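Local coordinates for protein exonuclease (Laribacter hongkongensis, PDB 3SYY) that binds magnesium and probably digests double-stranded DNA with strict 5'-to-3' polarity, as an alkaline exonuclease of the lambda-exonuclease-like group, at residues R36-L48 and A186-K199. Residues are numbered along the deposited sequence; the frame is centred on the assembly and turned at random.
Sequences RQNYMAELICQRL and AFLAELEAEIEYLK
Phe187 reaches helix 34-49 because its CG stands anti to the backbone N (chi1 177°), which drops the ring among Arg36, Tyr39, Met40 and Leu43. Met40 also sets CG roughly anti to its backbone N, then bends at the next two torsions, carrying its methyl CE over one face of the Phe187 ring, 4.2 Å from the ring centroid, in a CH-pi contact; SD lies farther above that face, a Met-aromatic contact. Leu43 CD1 and the carbonyl O of Arg36 meet the ring at its edge, while the Tyr39 ring is nearly parallel but slid so far that the two barely overlap. The extended Arg36 side chain runs past Phe187, whose CD1 sits over the centre of the guanidinium, and grips the Glu190 carboxylate end-on. The bond from Arg36 NH2 to Glu190 OE2 is short and nearly straight (2.9 Å, 173°), whereas Arg36 NH1 meets OE1 from above the carboxylate plane. Farther along, Leu191 fits among Met40, Leu43, Ile44 and Arg47, packed tightly where its CD1 comes within 3.3 Å of Ile44 CG1. The aliphatic part of Arg47 packs on Ile195 CD1, and one guanidinium face lies over Leu191 CD2; Arg47 NH1 makes a longer salt bridge, 3.3 Å, to the anti lone pair of Glu192 OE1, and a water links NH2 to that same oxygen. Arg47 NE is hydrogen-bonded to the carbonyl O of Gly14. Ile44 rests among Leu191, Glu194, Ile195 and Leu198, with Trp119 of the second subunit also against it. Reciprocal knobs-into-holes packing thus joins segments 36-48 and 186-199, whose axes cross at -49°, fastening the long C-terminal helix 174-205 to helix 34-49 of the PDDEXK-type nuclease fold, beside the subunit interface.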
loop_
_atom_site.group_PDB
_atom_site.type_symbol
_atom_site.label_atom_id
_atom_site.label_comp_id
_atom_site.label_asym_id
_atom_site.label_seq_id
_atom_site.Cartn_x
_atom_site.Cartn_y
_atom_site.Cartn_z
ATOM N N ARG A 36 15.204 -6.851 10.713
ATOM C CA ARG A 36 16.460 -6.458 11.404
ATOM C C ARG A 36 17.358 -5.666 10.457
ATOM O O ARG A 36 17.852 -4.584 10.773
ATOM C CB ARG A 36 17.203 -7.676 11.932
ATOM C CG ARG A 36 18.454 -7.340 12.829
ATOM C CD ARG A 36 19.230 -8.616 13.063
ATOM N NE ARG A 36 20.256 -8.472 14.104
ATOM C CZ ARG A 36 21.523 -8.093 13.868
ATOM N NH1 ARG A 36 22.405 -8.035 14.862
ATOM N NH2 ARG A 36 21.919 -7.813 12.631
ATOM N N GLN A 37 17.561 -6.210 9.266
ATOM C CA GLN A 37 18.340 -5.486 8.254
ATOM C C GLN A 37 17.739 -4.174 7.809
ATOM O O GLN A 37 18.463 -3.191 7.594
ATOM C CB GLN A 37 18.687 -6.431 7.079
ATOM C CG GLN A 37 19.557 -7.640 7.610
ATOM C CD GLN A 37 20.646 -7.231 8.724
ATOM O OE1 GLN A 37 21.536 -6.354 8.474
ATOM N NE2 GLN A 37 20.568 -7.877 9.951
ATOM N N ASN A 38 16.407 -4.112 7.669
ATOM C CA ASN A 38 15.769 -2.831 7.296
ATOM C C ASN A 38 15.922 -1.766 8.377
ATOM O O ASN A 38 16.140 -0.607 8.075
ATOM C CB ASN A 38 14.263 -3.027 6.968
ATOM C CG ASN A 38 14.052 -3.857 5.717
ATOM O OD1 ASN A 38 14.914 -3.880 4.837
ATOM N ND2 ASN A 38 12.923 -4.566 5.641
ATOM N N TYR A 39 15.809 -2.161 9.647
ATOM C CA TYR A 39 16.034 -1.197 10.741
ATOM C C TYR A 39 17.499 -0.760 10.755
ATOM O O TYR A 39 17.789 0.392 10.933
ATOM C CB TYR A 39 15.676 -1.860 12.088
ATOM C CG TYR A 39 15.646 -0.923 13.272
ATOM C CD1 TYR A 39 15.192 0.381 13.138
ATOM C CD2 TYR A 39 16.052 -1.362 14.536
ATOM C CE1 TYR A 39 15.147 1.240 14.249
ATOM C CE2 TYR A 39 16.006 -0.516 15.625
ATOM C CZ TYR A 39 15.569 0.748 15.498
ATOM O OH TYR A 39 15.539 1.575 16.595
ATOM N N MET A 40 18.406 -1.715 10.592
ATOM C CA MET A 40 19.853 -1.389 10.544
ATOM C C MET A 40 20.116 -0.304 9.473
ATOM O O MET A 40 20.744 0.717 9.752
ATOM C CB MET A 40 20.600 -2.686 10.314
ATOM C CG MET A 40 21.954 -2.535 9.720
ATOM S SD MET A 40 23.145 -2.593 10.999
ATOM C CE MET A 40 22.905 -4.225 11.687
ATOM N N ALA A 41 19.530 -0.482 8.272
ATOM C CA ALA A 41 19.664 0.481 7.181
ATOM C C ALA A 41 19.087 1.827 7.594
ATOM O O ALA A 41 19.675 2.889 7.341
ATOM C CB ALA A 41 18.990 -0.068 5.886
ATOM N N GLU A 42 17.942 1.815 8.289
ATOM C CA GLU A 42 17.359 3.056 8.733
ATOM C C GLU A 42 18.304 3.814 9.675
ATOM O O GLU A 42 18.436 5.045 9.592
ATOM C CB GLU A 42 16.078 2.783 9.568
ATOM C CG GLU A 42 14.763 2.807 8.867
ATOM C CD GLU A 42 13.644 2.415 9.855
ATOM O OE1 GLU A 42 13.154 1.283 9.747
ATOM O OE2 GLU A 42 13.352 3.230 10.742
ATOM N N LEU A 43 18.879 3.099 10.636
ATOM C CA LEU A 43 19.754 3.763 11.621
ATOM C C LEU A 43 21.101 4.217 10.964
ATOM O O LEU A 43 21.637 5.277 11.302
ATOM C CB LEU A 43 20.003 2.821 12.776
ATOM C CG LEU A 43 18.727 2.474 13.572
ATOM C CD1 LEU A 43 19.133 1.770 14.866
ATOM C CD2 LEU A 43 18.000 3.715 13.901
ATOM N N ILE A 44 21.608 3.430 10.022
ATOM C CA ILE A 44 22.829 3.852 9.256
ATOM C C ILE A 44 22.582 5.181 8.569
ATOM O O ILE A 44 23.360 6.143 8.738
ATOM C CB ILE A 44 23.291 2.784 8.260
ATOM C CG1 ILE A 44 23.827 1.596 9.042
ATOM C CG2 ILE A 44 24.374 3.375 7.271
ATOM C CD1 ILE A 44 23.947 0.307 8.237
ATOM N N CYS A 45 21.468 5.274 7.837
ATOM C CA CYS A 45 21.165 6.498 7.133
ATOM C C CYS A 45 20.935 7.682 8.095
ATOM O O CYS A 45 21.300 8.803 7.795
ATOM C CB CYS A 45 19.984 6.313 6.134
ATOM S SG CYS A 45 20.341 4.988 4.936
ATOM N N GLN A 46 20.284 7.448 9.244
ATOM C CA GLN A 46 20.124 8.527 10.215
ATOM C C GLN A 46 21.480 9.054 10.713
ATOM O O GLN A 46 21.680 10.233 10.780
ATOM C CB GLN A 46 19.293 8.052 11.431
ATOM C CG GLN A 46 17.800 7.905 11.091
ATOM C CD GLN A 46 16.930 7.449 12.288
ATOM O OE1 GLN A 46 17.346 7.499 13.433
ATOM N NE2 GLN A 46 15.752 6.945 11.985
ATOM N N ARG A 47 22.381 8.156 11.055
ATOM C CA ARG A 47 23.686 8.554 11.594
ATOM C C ARG A 47 24.522 9.264 10.527
ATOM O O ARG A 47 25.143 10.271 10.811
ATOM C CB ARG A 47 24.412 7.357 12.164
ATOM C CG ARG A 47 23.804 6.944 13.499
ATOM C CD ARG A 47 24.636 5.843 14.130
ATOM N NE ARG A 47 24.013 5.288 15.339
ATOM C CZ ARG A 47 24.690 4.765 16.357
ATOM N NH1 ARG A 47 26.032 4.712 16.334
ATOM N NH2 ARG A 47 24.023 4.252 17.389
ATOM N N LEU A 48 24.492 8.767 9.300
ATOM C CA LEU A 48 25.268 9.375 8.200
ATOM C C LEU A 48 24.728 10.697 7.731
ATOM O O LEU A 48 25.514 11.656 7.526
ATOM C CB LEU A 48 25.352 8.399 7.011
ATOM C CG LEU A 48 26.320 7.247 7.211
ATOM C CD1 LEU A 48 26.165 6.234 6.035
ATOM C CD2 LEU A 48 27.813 7.785 7.361
ATOM N N ALA A 186 25.038 -6.492 20.006
ATOM C CA ALA A 186 25.558 -7.058 18.758
ATOM C C ALA A 186 25.110 -6.236 17.555
ATOM O O ALA A 186 25.900 -5.957 16.631
ATOM C CB ALA A 186 25.101 -8.462 18.610
ATOM N N PHE A 187 23.824 -5.855 17.557
ATOM C CA PHE A 187 23.277 -5.012 16.508
ATOM C C PHE A 187 23.934 -3.646 16.465
ATOM O O PHE A 187 24.244 -3.135 15.369
ATOM C CB PHE A 187 21.744 -4.913 16.701
ATOM C CG PHE A 187 21.039 -4.012 15.730
ATOM C CD1 PHE A 187 20.287 -4.571 14.678
ATOM C CD2 PHE A 187 21.027 -2.655 15.918
ATOM C CE1 PHE A 187 19.567 -3.783 13.830
ATOM C CE2 PHE A 187 20.305 -1.827 15.063
ATOM C CZ PHE A 187 19.569 -2.433 13.988
ATOM N N LEU A 188 24.167 -3.041 17.626
ATOM C CA LEU A 188 24.826 -1.737 17.637
ATOM C C LEU A 188 26.301 -1.871 17.171
ATOM O O LEU A 188 26.826 -0.971 16.563
ATOM C CB LEU A 188 24.773 -1.076 19.014
ATOM C CG LEU A 188 23.384 -0.451 19.292
ATOM C CD1 LEU A 188 23.134 -0.258 20.852
ATOM C CD2 LEU A 188 23.227 0.853 18.525
ATOM N N ALA A 189 26.918 -3.009 17.443
ATOM C CA ALA A 189 28.331 -3.210 17.030
ATOM C C ALA A 189 28.414 -3.227 15.500
ATOM O O ALA A 189 29.301 -2.571 14.926
ATOM C CB ALA A 189 28.882 -4.522 17.642
ATOM N N GLU A 190 27.469 -3.919 14.857
ATOM C CA GLU A 190 27.396 -4.036 13.404
ATOM C C GLU A 190 27.074 -2.733 12.758
ATOM O O GLU A 190 27.709 -2.369 11.755
ATOM C CB GLU A 190 26.387 -5.075 12.936
ATOM C CG GLU A 190 26.723 -6.492 13.342
ATOM C CD GLU A 190 25.494 -7.401 13.182
ATOM O OE1 GLU A 190 25.289 -8.294 14.027
ATOM O OE2 GLU A 190 24.717 -7.189 12.234
ATOM N N LEU A 191 26.108 -2.020 13.336
ATOM C CA LEU A 191 25.775 -0.656 12.918
ATOM C C LEU A 191 26.974 0.307 12.934
ATOM O O LEU A 191 27.253 1.006 11.937
ATOM C CB LEU A 191 24.606 -0.125 13.775
ATOM C CG LEU A 191 24.224 1.334 13.738
ATOM C CD1 LEU A 191 23.804 1.659 12.342
ATOM C CD2 LEU A 191 22.979 1.525 14.658
ATOM N N GLU A 192 27.677 0.373 14.052
ATOM C CA GLU A 192 28.819 1.263 14.152
ATOM C C GLU A 192 29.999 0.882 13.215
ATOM O O GLU A 192 30.625 1.763 12.582
ATOM C CB GLU A 192 29.241 1.349 15.587
ATOM C CG GLU A 192 28.309 2.271 16.301
ATOM C CD GLU A 192 28.411 2.136 17.784
ATOM O OE1 GLU A 192 27.859 3.030 18.455
ATOM O OE2 GLU A 192 29.033 1.163 18.277
ATOM N N ALA A 193 30.242 -0.418 13.085
ATOM C CA ALA A 193 31.245 -0.917 12.147
ATOM C C ALA A 193 30.870 -0.592 10.718
ATOM O O ALA A 193 31.729 -0.238 9.905
ATOM C CB ALA A 193 31.417 -2.420 12.295
ATOM N N GLU A 194 29.586 -0.737 10.386
ATOM C CA GLU A 194 29.193 -0.450 9.032
ATOM C C GLU A 194 29.432 1.011 8.667
ATOM O O GLU A 194 29.909 1.304 7.564
ATOM C CB GLU A 194 27.795 -0.947 8.732
ATOM C CG GLU A 194 27.372 -0.602 7.369
ATOM C CD GLU A 194 26.937 -1.822 6.555
ATOM O OE1 GLU A 194 26.739 -2.924 7.105
ATOM O OE2 GLU A 194 26.791 -1.644 5.347
ATOM N N ILE A 195 29.104 1.902 9.591
ATOM C CA ILE A 195 29.323 3.313 9.434
ATOM C C ILE A 195 30.839 3.623 9.312
ATOM O O ILE A 195 31.241 4.387 8.455
ATOM C CB ILE A 195 28.731 4.048 10.589
ATOM C CG1 ILE A 195 27.178 4.019 10.437
ATOM C CG2 ILE A 195 29.188 5.514 10.581
ATOM C CD1 ILE A 195 26.474 4.405 11.674
ATOM N N GLU A 196 31.631 2.986 10.170
ATOM C CA GLU A 196 33.099 3.148 10.117
ATOM C C GLU A 196 33.654 2.683 8.780
ATOM O O GLU A 196 34.451 3.379 8.166
ATOM C CB GLU A 196 33.712 2.302 11.210
ATOM C CG GLU A 196 35.195 2.305 11.177
ATOM C CD GLU A 196 35.697 3.264 12.186
ATOM O OE1 GLU A 196 35.359 4.475 12.042
ATOM O OE2 GLU A 196 36.382 2.790 13.135
ATOM N N TYR A 197 33.205 1.500 8.349
ATOM C CA TYR A 197 33.579 0.907 7.082
ATOM C C TYR A 197 33.252 1.749 5.886
ATOM O O TYR A 197 34.132 1.973 5.019
ATOM C CB TYR A 197 32.929 -0.441 6.967
ATOM C CG TYR A 197 33.493 -1.427 5.989
ATOM C CD1 TYR A 197 34.822 -1.923 6.117
ATOM C CD2 TYR A 197 32.677 -1.964 4.988
ATOM C CE1 TYR A 197 35.291 -2.905 5.257
ATOM C CE2 TYR A 197 33.157 -2.908 4.091
ATOM C CZ TYR A 197 34.468 -3.375 4.235
ATOM O OH TYR A 197 34.890 -4.369 3.408
ATOM N N LEU A 198 32.002 2.219 5.802
ATOM C CA LEU A 198 31.605 3.104 4.714
ATOM C C LEU A 198 32.450 4.374 4.690
ATOM O O LEU A 198 32.883 4.854 3.611
ATOM C CB LEU A 198 30.149 3.521 4.855
ATOM C CG LEU A 198 29.021 2.653 4.284
ATOM C CD1 LEU A 198 29.409 1.422 3.456
ATOM C CD2 LEU A 198 27.880 2.376 5.334
ATOM N N LYS A 199 32.650 4.940 5.866
ATOM C CA LYS A 199 33.391 6.197 5.973
ATOM C C LYS A 199 34.880 6.057 5.528
ATOM O O LYS A 199 35.409 6.941 4.812
ATOM C CB LYS A 199 33.279 6.772 7.399
ATOM C CG LYS A 199 32.017 7.639 7.649
ATOM C CD LYS A 199 32.045 8.123 9.089
ATOM C CE LYS A 199 30.843 8.939 9.403
ATOM N NZ LYS A 199 30.708 9.012 10.905
HETATM O O HOH W 1 25.684 3.686 19.637
HETATM O O HOH W 2 28.302 9.541 11.049
#